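Local structure of type III secretion system effector protein ExoU (Pseudomonas fluorescens, 4QMK) at residues G531-N534 against F535-L539. The protein is a type III secreted effector that probably acts as a patatin-like phospholipase and is thought to reach the plasma membrane through a domain that binds phosphatidylinositol 4,5-bisphosphate. Numbering follows the deposited sequence.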
loop_
_atom_site.group_PDB
_atom_site.type_symbol
_atom_site.label_atom_id
_atom_site.label_comp_id
_atom_site.label_asym_id
_atom_site.label_seq_id
_atom_site.Cartn_x
_atom_site.Cartn_y
_atom_site.Cartn_z
ATOM N N GLY A 531 -11.391 9.583 16.595
ATOM C CA GLY A 531 -11.526 8.203 16.073
ATOM C C GLY A 531 -12.947 7.711 15.832
ATOM O O GLY A 531 -13.197 6.520 15.697
ATOM N N GLN A 532 -13.881 8.632 15.719
ATOM C CA GLN A 532 -15.254 8.250 15.679
ATOM C C GLN A 532 -15.687 8.090 14.216
ATOM O O GLN A 532 -16.022 9.037 13.492
ATOM C CB GLN A 532 -16.001 9.219 16.583
ATOM C CG GLN A 532 -17.474 9.388 16.403
ATOM C CD GLN A 532 -18.288 8.127 16.284
ATOM O OE1 GLN A 532 -18.248 7.458 15.239
ATOM N NE2 GLN A 532 -19.169 7.900 17.263
ATOM N N ARG A 533 -15.617 6.842 13.788
ATOM C CA ARG A 533 -15.861 6.443 12.419
ATOM C C ARG A 533 -17.245 6.837 11.911
ATOM O O ARG A 533 -17.382 7.468 10.851
ATOM C CB ARG A 533 -15.609 4.922 12.297
ATOM C CG ARG A 533 -15.625 4.385 10.881
ATOM C CD ARG A 533 -14.414 4.903 10.101
ATOM N NE ARG A 533 -14.628 4.895 8.649
ATOM C CZ ARG A 533 -15.220 5.872 7.935
ATOM N NH1 ARG A 533 -15.696 6.982 8.506
ATOM N NH2 ARG A 533 -15.338 5.731 6.619
ATOM N N ASN A 534 -18.280 6.515 12.680
ATOM C CA ASN A 534 -19.628 6.817 12.266
ATOM C C ASN A 534 -19.825 8.314 12.057
ATOM O O ASN A 534 -20.476 8.710 11.090
ATOM C CB ASN A 534 -20.641 6.300 13.294
ATOM C CG ASN A 534 -20.708 4.820 13.344
ATOM O OD1 ASN A 534 -20.229 4.132 12.450
ATOM N ND2 ASN A 534 -21.276 4.304 14.413
ATOM N N PHE A 535 -19.291 9.122 12.980
ATOM C CA PHE A 535 -19.379 10.547 12.839
ATOM C C PHE A 535 -18.669 11.013 11.567
ATOM O O PHE A 535 -19.202 11.862 10.823
ATOM C CB PHE A 535 -18.895 11.324 14.080
ATOM C CG PHE A 535 -19.756 11.134 15.327
ATOM C CD1 PHE A 535 -21.037 10.551 15.266
ATOM C CD2 PHE A 535 -19.338 11.636 16.542
ATOM C CE1 PHE A 535 -21.837 10.452 16.386
ATOM C CE2 PHE A 535 -20.132 11.508 17.681
ATOM C CZ PHE A 535 -21.395 10.930 17.596
ATOM N N GLN A 536 -17.520 10.431 11.278
ATOM C CA GLN A 536 -16.788 10.775 10.060
ATOM C C GLN A 536 -17.650 10.523 8.819
ATOM O O GLN A 536 -17.738 11.378 7.954
ATOM C CB GLN A 536 -15.458 10.001 9.982
ATOM C CG GLN A 536 -14.348 10.602 10.825
ATOM C CD GLN A 536 -13.900 11.965 10.285
ATOM O OE1 GLN A 536 -13.806 12.166 9.071
ATOM N NE2 GLN A 536 -13.630 12.904 11.177
ATOM N N GLN A 537 -18.297 9.367 8.718
ATOM C CA GLN A 537 -19.143 9.114 7.523
ATOM C C GLN A 537 -20.226 10.177 7.407
ATOM O O GLN A 537 -20.537 10.645 6.307
ATOM C CB GLN A 537 -19.908 7.804 7.581
ATOM C CG GLN A 537 -19.143 6.536 7.791
ATOM C CD GLN A 537 -20.099 5.348 7.898
ATOM O OE1 GLN A 537 -20.049 4.582 8.874
ATOM N NE2 GLN A 537 -21.003 5.219 6.925
ATOM N N LEU A 538 -20.840 10.505 8.543
ATOM C CA LEU A 538 -21.895 11.491 8.547
ATOM C C LEU A 538 -21.322 12.821 8.109
ATOM O O LEU A 538 -21.956 13.528 7.322
ATOM C CB LEU A 538 -22.566 11.606 9.909
ATOM C CG LEU A 538 -23.620 12.711 9.918
ATOM C CD1 LEU A 538 -24.761 12.463 8.952
ATOM C CD2 LEU A 538 -24.135 12.911 11.322
ATOM N N LEU A 539 -20.128 13.166 8.590
ATOM C CA LEU A 539 -19.503 14.437 8.138
ATOM C C LEU A 539 -19.263 14.466 6.645
ATOM O O LEU A 539 -19.416 15.515 6.019
ATOM C CB LEU A 539 -18.217 14.742 8.874
ATOM C CG LEU A 539 -18.428 15.161 10.326
ATOM C CD1 LEU A 539 -17.094 15.383 10.996
ATOM C CD2 LEU A 539 -19.272 16.400 10.404
#
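Gln532 folds back over the first turn of helix 533-544 and lays its amide against the ring of Phe535. The two planes are 30° apart, a tilted stack, and NE2 lies over the ring centre, 3.5 Å above its plane. At the other branch of the same amide, OE1 accepts from Phe535 N at 3.0 Å; the N-H points well at the oxygen, but the donor lies above the carbonyl plane, not on a lone pair. As modelled, the chain bends to get there: CG swings beside the carbonyl carbon (chi1 159°), then chi2 of 47° turns the amide inward. CG sits too close to the ring, however, so the exact course of the chain is uncertain at that point. Gln532 thus serves as a side-chain N-cap, and its own carbonyl O opens the helical ladder by taking Gln536 N at 3.0 Å. The next rungs follow, Gln537 N to Arg533 O and Leu538 N to Asn534 O. Asp484 OD1, on helix 464-491, accepts from both Gln532 NE2 and Asn534 ND2, which ties the capped end to that neighbouring helix; Phe535 packs there on Leu483, on the buried side. Things are looser across the helix, where Arg533 is exposed and poorly ordered. As modelled, the Arg533 side chain crosses that of Gln537 at about a right angle, and NH1 comes no nearer than 3.4 Å to Gln536 CB and 3.5 Å to Gln537 CG. Asn534 and Gln537 run side by side, their amides strongly turned against each other; OE1 of Gln537 accepts from Asn491 ND2.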